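Side-chain contacts in probable glutamine synthetase (PDB 4HPP), which is a probable member of the glutamine synthetase family whose catalytic domain holds magnesium and glutamic acid in one pocket: residues 222-227 with 282-287; 237-242 with 347-352; 269-274 with 310-315; 275-280 with 402-407. One frame throughout, in Å; residues are numbered along the deposited sequence.

Helix 261-281 links interactions 1, 3 and 4 and touches interaction 2. Interactions 3 and 4 use successive parts of it, residues 269-274 and 275-280, and segment 282-287 of interaction 1 follows directly at its C-terminal end. Interaction 2 lies next to both helical contacts: Ala-352 CB meets His-273 CB at 3.5 Å, and Ala-348 CB meets Leu-280 CD1 at 3.7 Å. The centres of interactions 2 and 3 are 10 Å apart, and that of interaction 4 is 14 Å from each. Of interactions 1, 2 and 3, the first comes closest to the pocket, with the side chain of Pro-224 about 7 Å from the bound glutamic acid, against about 11 Å for Leu-237 and Ala-311.

Interaction 1 of 4, residues 222-227 with 282-287; sequences FAPLPA and APTAAS
With OG opposite its carbonyl carbon and close to its own backbone N (chi1 -70°), Ser-287 brings its hydroxyl to the ring of Pro-224, although its CB is directed away from residues 222-227. The torsion of Thr-284 (chi1 58°) sets OG1 beside that hydroxyl, 3.0 Å from Ser-287 OG but farther from the proline ring. The ring presents two of its carbons to different groups: CG of Pro-224 stands 3.8 Å from OG of Ser-287, whereas Pro-224 CB lies 3.9 Å from the carbonyl oxygen of Ala-286. No hydrogen bond crosses between the segments, so the contact is carbon packed against oxygen and backbone. Both segments are loops of the glutamine synthetase catalytic domain; residues 222-227 follow strand 219-221, and residues 282-287 come after helix 261-281. The second is folded into a tight turn in which Ser-287 N donates to Thr-284 O (2.8 Å), while Thr-284 N returns a bond to Ser-287 OG at 3.2 Å and 156°. That hydroxyl finds its strongest partner outside the turn, in Asp-337 OD1, and Thr-284 OG1 is likewise bonded to Thr-339 OG1. The serine oxygen is therefore satisfied although buried, and the bonds to Asp-337 and to Thr-284 N hold its rotation where the proline packs on it. The ring of Pro-224 also touches Arg-290, and its backbone is bonded to Asn-233, two residues that line the glutamic acid pocket.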
loop_
_atom_site.group_PDB
_atom_site.type_symbol
_atom_site.label_atom_id
_atom_site.label_comp_id
_atom_site.label_asym_id
_atom_site.label_seq_id
_atom_site.Cartn_x
_atom_site.Cartn_y
_atom_site.Cartn_z
ATOM N N PHE A 222 30.114 -11.841 5.312
ATOM C CA PHE A 222 31.164 -12.604 5.992
ATOM C C PHE A 222 32.584 -12.124 5.634
ATOM O O PHE A 222 33.593 -12.741 6.030
ATOM C CB PHE A 222 31.088 -14.069 5.620
ATOM C CG PHE A 222 29.897 -14.811 6.183
ATOM C CD1 PHE A 222 30.075 -15.833 7.077
ATOM C CD2 PHE A 222 28.614 -14.511 5.788
ATOM C CE1 PHE A 222 29.006 -16.502 7.600
ATOM C CE2 PHE A 222 27.540 -15.209 6.299
ATOM C CZ PHE A 222 27.736 -16.201 7.199
ATOM N N ALA A 223 32.696 -11.070 4.840
ATOM C CA ALA A 223 34.045 -10.623 4.410
ATOM C C ALA A 223 34.874 -10.384 5.655
ATOM O O ALA A 223 34.314 -9.991 6.693
ATOM C CB ALA A 223 33.965 -9.339 3.605
ATOM N N PRO A 224 36.201 -10.626 5.572
ATOM C CA PRO A 224 37.009 -10.344 6.762
ATOM C C PRO A 224 36.767 -8.928 7.306
ATOM O O PRO A 224 36.668 -8.781 8.529
ATOM C CB PRO A 224 38.481 -10.538 6.297
ATOM C CG PRO A 224 38.418 -11.253 4.996
ATOM C CD PRO A 224 36.999 -11.183 4.462
ATOM N N LEU A 225 36.680 -7.910 6.434
ATOM C CA LEU A 225 36.337 -6.559 6.905
ATOM C C LEU A 225 35.046 -6.054 6.252
ATOM O O LEU A 225 35.013 -5.732 5.039
ATOM C CB LEU A 225 37.507 -5.568 6.730
ATOM C CG LEU A 225 37.234 -4.198 7.373
ATOM C CD1 LEU A 225 37.283 -4.242 8.906
ATOM C CD2 LEU A 225 38.184 -3.131 6.844
ATOM N N PRO A 226 33.962 -6.024 7.036
ATOM C CA PRO A 226 32.614 -5.737 6.492
ATOM C C PRO A 226 32.482 -4.332 5.852
ATOM O O PRO A 226 31.736 -4.142 4.882
ATOM C CB PRO A 226 31.706 -5.814 7.713
ATOM C CG PRO A 226 32.596 -5.846 8.909
ATOM C CD PRO A 226 33.943 -6.375 8.466
ATOM N N ALA A 227 33.161 -3.356 6.428
ATOM C CA ALA A 227 33.183 -1.980 5.908
ATOM C C ALA A 227 34.325 -1.199 6.562
ATOM O O ALA A 227 34.791 -1.533 7.656
ATOM C CB ALA A 227 31.855 -1.274 6.139
ATOM N N ALA A 282 43.940 -17.264 5.322
ATOM C CA ALA A 282 43.540 -15.853 5.122
ATOM C C ALA A 282 43.850 -15.481 3.668
ATOM O O ALA A 282 44.729 -14.666 3.421
ATOM C CB ALA A 282 44.265 -14.929 6.101
ATOM N N PRO A 283 43.114 -16.079 2.707
ATOM C CA PRO A 283 43.581 -16.251 1.356
ATOM C C PRO A 283 43.140 -15.175 0.426
ATOM O O PRO A 283 43.298 -15.340 -0.774
ATOM C CB PRO A 283 42.871 -17.531 0.917
ATOM C CG PRO A 283 41.697 -17.670 1.836
ATOM C CD PRO A 283 41.727 -16.537 2.812
ATOM N N THR A 284 42.546 -14.106 0.918
ATOM C CA THR A 284 42.187 -13.073 -0.063
ATOM C C THR A 284 42.884 -11.771 0.253
ATOM O O THR A 284 43.353 -11.550 1.390
ATOM C CB THR A 284 40.675 -12.797 -0.169
ATOM O OG1 THR A 284 40.180 -12.396 1.105
ATOM C CG2 THR A 284 39.921 -14.029 -0.647
ATOM N N ALA A 285 42.926 -10.905 -0.751
ATOM C CA ALA A 285 43.545 -9.582 -0.597
ATOM C C ALA A 285 42.938 -8.823 0.612
ATOM O O ALA A 285 43.684 -8.230 1.409
ATOM C CB ALA A 285 43.426 -8.775 -1.901
ATOM N N ALA A 286 41.601 -8.889 0.764
ATOM C CA ALA A 286 40.896 -8.266 1.896
ATOM C C ALA A 286 41.235 -8.890 3.238
ATOM O O ALA A 286 40.914 -8.300 4.285
ATOM C CB ALA A 286 39.386 -8.265 1.690
ATOM N N SER A 287 41.889 -10.061 3.220
ATOM C CA SER A 287 42.176 -10.762 4.463
ATOM C C SER A 287 43.200 -10.000 5.288
ATOM O O SER A 287 43.190 -10.056 6.544
ATOM C CB SER A 287 42.631 -12.186 4.208
ATOM O OG SER A 287 41.556 -12.981 3.729
#

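Interaction 2 of 4, residues 237-242 with 347-352; sequences LHLSLQ and AAVLIA
Val-349, on the helix, reaches strand 237-242 with both of its methyls. From a CA on the strand-facing side of the helix, CB points to the strand but remains short of touching it, and the fork beyond it divides the work. CG1, anti to the backbone N (chi1 167°), ends 3.9 Å from CD1 of Leu-239, and the two side chains pass each other at a slant. CG2 takes the other branch, opposite the carbonyl carbon, and approaches CD2 of Leu-237 at 4.4 Å. The two branches thus serve two strand residues that face the same way. Leu-350 is the helix's second contributor: its CB does not head straight for the strand, but its side chain bends so that CD2 comes to 4.5 Å from CD2 of Leu-241. Here helix 342-358 packs against a face of the catalytic-domain sheet, the directions of the two short segments differing by 43°. Leu-237, Leu-239 and Leu-241 all turn to the helix, whereas the intervening His-238 points to the other side of the sheet, where ND1 bonds to Asn-330. Trp-266 of helix 261-281 also covers Leu-239 and Leu-241, and Val-126 of the adjoining strand 124-137 touches Leu-350. The nearest atoms across the contact are all methyls, so it has no directional bond to fix its geometry; with spacing this moderate, cohesion probably comes mainly from the burial of hydrocarbon away from water.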
loop_
_atom_site.group_PDB
_atom_site.type_symbol
_atom_site.label_atom_id
_atom_site.label_comp_id
_atom_site.label_asym_id
_atom_site.label_seq_id
_atom_site.Cartn_x
_atom_site.Cartn_y
_atom_site.Cartn_z
ATOM N N LEU A 237 38.878 -21.979 14.153
ATOM C CA LEU A 237 38.745 -23.392 13.945
ATOM C C LEU A 237 39.221 -24.007 15.252
ATOM O O LEU A 237 40.349 -23.748 15.626
ATOM C CB LEU A 237 39.625 -23.779 12.753
ATOM C CG LEU A 237 39.908 -25.216 12.403
ATOM C CD1 LEU A 237 38.595 -25.974 12.221
ATOM C CD2 LEU A 237 40.727 -25.238 11.132
ATOM N N HIS A 238 38.347 -24.750 15.950
ATOM C CA HIS A 238 38.716 -25.562 17.123
ATOM C C HIS A 238 38.991 -26.956 16.711
ATOM O O HIS A 238 38.151 -27.585 16.089
ATOM C CB HIS A 238 37.575 -25.610 18.120
ATOM C CG HIS A 238 37.264 -24.284 18.722
ATOM N ND1 HIS A 238 37.892 -23.829 19.842
ATOM C CD2 HIS A 238 36.390 -23.286 18.317
ATOM C CE1 HIS A 238 37.446 -22.594 20.148
ATOM N NE2 HIS A 238 36.500 -22.261 19.225
ATOM N N LEU A 239 40.183 -27.438 17.012
ATOM C CA LEU A 239 40.587 -28.813 16.666
ATOM C C LEU A 239 40.982 -29.596 17.894
ATOM O O LEU A 239 41.719 -29.096 18.751
ATOM C CB LEU A 239 41.721 -28.841 15.673
ATOM C CG LEU A 239 41.229 -28.420 14.287
ATOM C CD1 LEU A 239 42.380 -27.915 13.421
ATOM C CD2 LEU A 239 40.522 -29.588 13.635
ATOM N N SER A 240 40.385 -30.780 18.019
ATOM C CA SER A 240 40.817 -31.776 18.987
ATOM C C SER A 240 41.205 -33.003 18.164
ATOM O O SER A 240 40.760 -33.170 17.011
ATOM C CB SER A 240 39.752 -32.051 20.059
ATOM O OG SER A 240 38.695 -32.886 19.610
ATOM N N LEU A 241 42.104 -33.793 18.730
ATOM C CA LEU A 241 42.620 -35.003 18.082
ATOM C C LEU A 241 42.328 -36.188 18.992
ATOM O O LEU A 241 42.664 -36.118 20.166
ATOM C CB LEU A 241 44.136 -34.867 17.871
ATOM C CG LEU A 241 44.639 -34.141 16.625
ATOM C CD1 LEU A 241 46.124 -34.428 16.401
ATOM C CD2 LEU A 241 43.841 -34.555 15.410
ATOM N N GLN A 242 41.709 -37.250 18.484
ATOM C CA GLN A 242 41.283 -38.392 19.334
ATOM C C GLN A 242 41.718 -39.751 18.815
ATOM O O GLN A 242 41.638 -40.031 17.620
ATOM C CB GLN A 242 39.769 -38.460 19.492
ATOM C CG GLN A 242 39.131 -37.374 20.329
ATOM C CD GLN A 242 37.630 -37.319 20.104
ATOM O OE1 GLN A 242 37.057 -38.186 19.422
ATOM N NE2 GLN A 242 36.976 -36.314 20.685
ATOM N N ALA A 347 42.259 -28.778 5.782
ATOM C CA ALA A 347 43.349 -29.591 5.192
ATOM C C ALA A 347 44.722 -28.983 5.390
ATOM O O ALA A 347 45.635 -29.661 5.830
ATOM C CB ALA A 347 43.125 -29.836 3.691
ATOM N N ALA A 348 44.877 -27.707 5.047
ATOM C CA ALA A 348 46.174 -27.026 5.198
ATOM C C ALA A 348 46.705 -27.028 6.647
ATOM O O ALA A 348 47.913 -27.239 6.893
ATOM C CB ALA A 348 46.092 -25.614 4.658
ATOM N N VAL A 349 45.793 -26.859 7.598
ATOM C CA VAL A 349 46.175 -26.756 9.000
ATOM C C VAL A 349 46.570 -28.141 9.513
ATOM O O VAL A 349 47.624 -28.313 10.155
ATOM C CB VAL A 349 45.029 -26.144 9.868
ATOM C CG1 VAL A 349 45.290 -26.311 11.375
ATOM C CG2 VAL A 349 44.775 -24.689 9.475
ATOM N N LEU A 350 45.745 -29.131 9.199
ATOM C CA LEU A 350 45.971 -30.479 9.713
ATOM C C LEU A 350 47.269 -31.002 9.126
ATOM O O LEU A 350 47.934 -31.835 9.755
ATOM C CB LEU A 350 44.813 -31.410 9.377
ATOM C CG LEU A 350 43.535 -31.599 10.234
ATOM C CD1 LEU A 350 42.523 -32.473 9.466
ATOM C CD2 LEU A 350 43.831 -32.253 11.577
ATOM N N ILE A 351 47.643 -30.481 7.945
ATOM C CA ILE A 351 48.882 -30.895 7.263
ATOM C C ILE A 351 50.082 -30.475 8.105
ATOM O O ILE A 351 50.867 -31.333 8.547
ATOM C CB ILE A 351 49.014 -30.360 5.800
ATOM C CG1 ILE A 351 48.299 -31.290 4.809
ATOM C CG2 ILE A 351 50.464 -30.370 5.357
ATOM C CD1 ILE A 351 47.953 -30.651 3.491
ATOM N N ALA A 352 50.196 -29.163 8.343
ATOM C CA ALA A 352 51.358 -28.619 9.024
ATOM C C ALA A 352 51.475 -29.231 10.405
ATOM O O ALA A 352 52.582 -29.478 10.873
ATOM C CB ALA A 352 51.287 -27.106 9.111
#

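Interaction 3 of 4, residues 269-274 with 310-315; sequences GVLAHL and AALRIC
This is an apolar helix-on-sheet contact in the catalytic domain of the glutamine synthetase fold, where helix 261-281 lies against Ala-311 and Leu-312 of segment 310-315. Strand 312-315 runs parallel to 303-304 and antiparallel to 330-336, so the helix here packs on the mixed sheet of that domain. Leu-312 carries most of the meeting. Its CG is anti to the backbone N (chi1 -158°), which sends both methyls to the helix, where Val-270 and Leu-271 receive them. CD2 of Leu-312 touches both, 3.7 Å from CG1 of Val-270 and 3.7 Å from CD2 of Leu-271. Val-270 CG1 also serves the second methyl, with Leu-312 CD1 at 3.8 Å, while Leu-271 CD2 reaches back along the chain to Leu-312 CB at 3.9 Å. The next strand residue, Arg-313, turns away from the helix and forms a salt bridge with Glu-332, with SG of Cys-315 above one face of its guanidinium. One turn along the helix, Leu-274 adds a separate point of contact and is also packed on Phe-333 of strand 330-336 and on Ala-301. With chi1 at an unusual -110°, its CD1 comes to 3.6 Å from CB of Ala-311.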
loop_
_atom_site.group_PDB
_atom_site.type_symbol
_atom_site.label_atom_id
_atom_site.label_comp_id
_atom_site.label_asym_id
_atom_site.label_seq_id
_atom_site.Cartn_x
_atom_site.Cartn_y
_atom_site.Cartn_z
ATOM N N GLY A 269 54.189 -27.837 14.564
ATOM C CA GLY A 269 54.068 -27.873 13.093
ATOM C C GLY A 269 53.206 -26.772 12.501
ATOM O O GLY A 269 53.579 -26.148 11.493
ATOM N N VAL A 270 52.053 -26.551 13.140
ATOM C CA VAL A 270 51.141 -25.479 12.800
ATOM C C VAL A 270 51.914 -24.174 12.928
ATOM O O VAL A 270 51.896 -23.358 11.989
ATOM C CB VAL A 270 49.919 -25.459 13.755
ATOM C CG1 VAL A 270 49.098 -24.174 13.618
ATOM C CG2 VAL A 270 49.057 -26.712 13.616
ATOM N N LEU A 271 52.580 -23.970 14.079
ATOM C CA LEU A 271 53.364 -22.739 14.316
ATOM C C LEU A 271 54.483 -22.510 13.277
ATOM O O LEU A 271 54.623 -21.412 12.760
ATOM C CB LEU A 271 53.903 -22.647 15.759
ATOM C CG LEU A 271 52.786 -22.480 16.809
ATOM C CD1 LEU A 271 53.258 -21.887 18.107
ATOM C CD2 LEU A 271 51.624 -21.622 16.313
ATOM N N ALA A 272 55.255 -23.540 12.951
ATOM C CA ALA A 272 56.422 -23.355 12.087
ATOM C C ALA A 272 55.997 -23.011 10.675
ATOM O O ALA A 272 56.677 -22.229 9.977
ATOM C CB ALA A 272 57.266 -24.588 12.099
ATOM N N HIS A 273 54.837 -23.548 10.289
ATOM C CA HIS A 273 54.266 -23.289 8.979
ATOM C C HIS A 273 53.270 -22.175 8.888
ATOM O O HIS A 273 52.871 -21.809 7.783
ATOM C CB HIS A 273 53.655 -24.563 8.417
ATOM C CG HIS A 273 54.670 -25.656 8.177
ATOM N ND1 HIS A 273 55.556 -25.616 7.154
ATOM C CD2 HIS A 273 54.948 -26.817 8.895
ATOM C CE1 HIS A 273 56.339 -26.703 7.210
ATOM N NE2 HIS A 273 55.960 -27.439 8.271
ATOM N N LEU A 274 52.859 -21.595 10.001
ATOM C CA LEU A 274 51.838 -20.521 9.908
ATOM C C LEU A 274 52.037 -19.462 8.814
ATOM O O LEU A 274 51.045 -19.079 8.187
ATOM C CB LEU A 274 51.516 -19.829 11.267
ATOM C CG LEU A 274 50.112 -20.159 11.804
ATOM C CD1 LEU A 274 49.948 -19.690 13.231
ATOM C CD2 LEU A 274 49.035 -19.549 10.912
ATOM N N ALA A 310 47.200 -14.303 20.357
ATOM C CA ALA A 310 47.942 -15.504 19.939
ATOM C C ALA A 310 47.282 -16.062 18.684
ATOM O O ALA A 310 46.068 -16.094 18.604
ATOM C CB ALA A 310 48.012 -16.565 21.072
ATOM N N ALA A 311 48.075 -16.503 17.722
ATOM C CA ALA A 311 47.547 -17.135 16.519
ATOM C C ALA A 311 46.964 -18.514 16.842
ATOM O O ALA A 311 46.024 -18.942 16.187
ATOM C CB ALA A 311 48.618 -17.222 15.418
ATOM N N LEU A 312 47.491 -19.204 17.858
ATOM C CA LEU A 312 46.983 -20.549 18.206
ATOM C C LEU A 312 46.725 -20.545 19.679
ATOM O O LEU A 312 47.590 -20.176 20.464
ATOM C CB LEU A 312 48.007 -21.624 17.852
ATOM C CG LEU A 312 47.638 -23.077 17.618
ATOM C CD1 LEU A 312 46.708 -23.245 16.442
ATOM C CD2 LEU A 312 48.891 -23.897 17.335
ATOM N N ARG A 313 45.517 -20.917 20.076
ATOM C CA ARG A 313 45.125 -20.764 21.469
ATOM C C ARG A 313 44.613 -22.062 22.019
ATOM O O ARG A 313 43.775 -22.716 21.417
ATOM C CB ARG A 313 44.069 -19.667 21.617
ATOM C CG ARG A 313 43.466 -19.541 23.018
ATOM C CD ARG A 313 42.586 -18.305 23.139
ATOM N NE ARG A 313 41.279 -18.475 22.490
ATOM C CZ ARG A 313 40.178 -18.950 23.084
ATOM N NH1 ARG A 313 39.054 -19.055 22.384
ATOM N NH2 ARG A 313 40.195 -19.320 24.367
ATOM N N ILE A 314 45.164 -22.441 23.158
ATOM C CA ILE A 314 44.672 -23.551 23.951
ATOM C C ILE A 314 43.391 -23.132 24.661
ATOM O O ILE A 314 43.372 -22.123 25.371
ATOM C CB ILE A 314 45.707 -23.953 25.010
ATOM C CG1 ILE A 314 47.065 -24.260 24.352
ATOM C CG2 ILE A 314 45.203 -25.157 25.782
ATOM C CD1 ILE A 314 48.263 -23.954 25.229
ATOM N N CYS A 315 42.324 -23.898 24.444
ATOM C CA CYS A 315 41.003 -23.646 25.064
ATOM C C CYS A 315 40.847 -24.589 26.238
ATOM O O CYS A 315 40.406 -25.754 26.058
ATOM C CB CYS A 315 39.829 -23.868 24.081
ATOM S SG CYS A 315 39.879 -22.854 22.572
#

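Interaction 4 of 4, residues 275-280 with 402-407; sequences PALCAL and EALCAE
The carbonyl oxygen of Leu-277 is gripped twice, by the backbone N of Leu-280 at 3.0 Å and by the hydroxyl of Thr-281. The three-residue spacing of the first bond recurs one residue earlier, where Ala-279 N donates to Ala-276 O at 2.9 Å, and the helix is kinked here. On this part of the helix Ala-276, Leu-277 and Leu-280 share one face, and a single residue from the other helix, Leu-404, engages all three. Its CG extends anti to the backbone N, chi1 180°, carrying the fork straight out from helix 402-405. CD2 is the busier branch: it rests 3.7 Å from CB of Ala-276 and 4.3 Å from CD1 of Leu-280. The other methyl, CD1, faces CD2 of Leu-277 at 4.3 Å. Ala-276, with no more than a methyl, lets Leu-404 come close to the helix backbone, and its CA is the nearest to that of Leu-404. The Leu-404 main chain is held at both ends, its N bonded to Asp-401 OD2 and its O receiving Glu-407 N at 2.7 Å; the carboxylate of Asp-401 belongs to a residue that also touches Ala-276. The contact is helix-to-helix packing within the catalytic domain, with helix 342-358 alongside, where Ala-348 meets Leu-277 and Leu-280 and Ile-351 meets Leu-404, while helix 391-399 backs Ala-279 and helix 410-427 places Tyr-416 against Leu-280.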
loop_
_atom_site.group_PDB
_atom_site.type_symbol
_atom_site.label_atom_id
_atom_site.label_comp_id
_atom_site.label_asym_id
_atom_site.label_seq_id
_atom_site.Cartn_x
_atom_site.Cartn_y
_atom_site.Cartn_z
ATOM N N PRO A 275 53.289 -18.955 8.595
ATOM C CA PRO A 275 53.299 -17.876 7.573
ATOM C C PRO A 275 52.839 -18.362 6.209
ATOM O O PRO A 275 52.339 -17.561 5.426
ATOM C CB PRO A 275 54.769 -17.344 7.563
ATOM C CG PRO A 275 55.298 -17.720 8.916
ATOM C CD PRO A 275 54.548 -18.979 9.379
ATOM N N ALA A 276 52.964 -19.660 5.946
ATOM C CA ALA A 276 52.449 -20.247 4.703
ATOM C C ALA A 276 50.946 -20.500 4.804
ATOM O O ALA A 276 50.186 -20.333 3.810
ATOM C CB ALA A 276 53.183 -21.562 4.387
ATOM N N LEU A 277 50.515 -20.950 5.993
ATOM C CA LEU A 277 49.131 -21.374 6.166
ATOM C C LEU A 277 48.235 -20.177 5.948
ATOM O O LEU A 277 47.042 -20.332 5.632
ATOM C CB LEU A 277 48.875 -21.932 7.538
ATOM C CG LEU A 277 49.455 -23.285 7.891
ATOM C CD1 LEU A 277 49.159 -23.601 9.366
ATOM C CD2 LEU A 277 48.922 -24.325 6.942
ATOM N N CYS A 278 48.825 -18.991 6.101
ATOM C CA CYS A 278 48.081 -17.784 5.908
ATOM C C CYS A 278 47.576 -17.592 4.479
ATOM O O CYS A 278 46.512 -17.006 4.274
ATOM C CB CYS A 278 48.874 -16.592 6.414
ATOM S SG CYS A 278 48.987 -16.670 8.221
ATOM N N ALA A 279 48.322 -18.118 3.516
ATOM C CA ALA A 279 47.964 -18.013 2.121
ATOM C C ALA A 279 46.726 -18.853 1.896
ATOM O O ALA A 279 45.973 -18.612 0.944
ATOM C CB ALA A 279 49.105 -18.486 1.210
ATOM N N LEU A 280 46.519 -19.841 2.766
ATOM C CA LEU A 280 45.396 -20.781 2.611
ATOM C C LEU A 280 44.303 -20.587 3.676
ATOM O O LEU A 280 43.188 -21.075 3.498
ATOM C CB LEU A 280 45.865 -22.258 2.567
ATOM C CG LEU A 280 47.004 -22.676 1.600
ATOM C CD1 LEU A 280 47.987 -23.636 2.239
ATOM C CD2 LEU A 280 46.546 -23.227 0.272
ATOM N N GLU A 402 58.712 -25.546 1.031
ATOM C CA GLU A 402 58.629 -26.775 0.240
ATOM C C GLU A 402 58.142 -27.939 1.074
ATOM O O GLU A 402 57.534 -28.870 0.531
ATOM C CB GLU A 402 59.961 -27.134 -0.402
ATOM C CG GLU A 402 60.438 -26.149 -1.446
ATOM C CD GLU A 402 61.904 -25.858 -1.239
ATOM O OE1 GLU A 402 62.698 -26.194 -2.149
ATOM O OE2 GLU A 402 62.243 -25.332 -0.143
ATOM N N ALA A 403 58.415 -27.928 2.382
ATOM C CA ALA A 403 57.915 -29.050 3.170
ATOM C C ALA A 403 56.370 -29.150 3.024
ATOM O O ALA A 403 55.824 -30.241 2.760
ATOM C CB ALA A 403 58.345 -28.939 4.619
ATOM N N LEU A 404 55.685 -28.008 3.150
ATOM C CA LEU A 404 54.215 -27.982 3.099
ATOM C C LEU A 404 53.686 -28.216 1.674
ATOM O O LEU A 404 52.847 -29.115 1.466
ATOM C CB LEU A 404 53.665 -26.688 3.714
ATOM C CG LEU A 404 52.138 -26.465 3.746
ATOM C CD1 LEU A 404 51.528 -27.125 4.965
ATOM C CD2 LEU A 404 51.822 -24.985 3.781
ATOM N N CYS A 405 54.221 -27.453 0.713
ATOM C CA CYS A 405 53.844 -27.549 -0.677
ATOM C C CYS A 405 53.858 -28.966 -1.107
ATOM O O CYS A 405 52.971 -29.411 -1.838
ATOM C CB CYS A 405 54.794 -26.782 -1.571
ATOM S SG CYS A 405 54.519 -25.047 -1.327
ATOM N N ALA A 406 54.860 -29.691 -0.661
ATOM C CA ALA A 406 55.011 -31.054 -1.103
ATOM C C ALA A 406 53.821 -31.930 -0.690
ATOM O O ALA A 406 53.593 -32.954 -1.318
ATOM C CB ALA A 406 56.316 -31.643 -0.586
ATOM N N GLU A 407 53.064 -31.563 0.351
ATOM C CA GLU A 407 51.928 -32.426 0.755
ATOM C C GLU A 407 50.676 -32.111 -0.086
ATOM O O GLU A 407 49.680 -32.870 -0.103
ATOM C CB GLU A 407 51.595 -32.297 2.242
ATOM C CG GLU A 407 52.698 -32.543 3.243
ATOM C CD GLU A 407 53.333 -33.906 3.168
ATOM O OE1 GLU A 407 52.677 -34.967 3.461
ATOM O OE2 GLU A 407 54.541 -33.869 2.848
#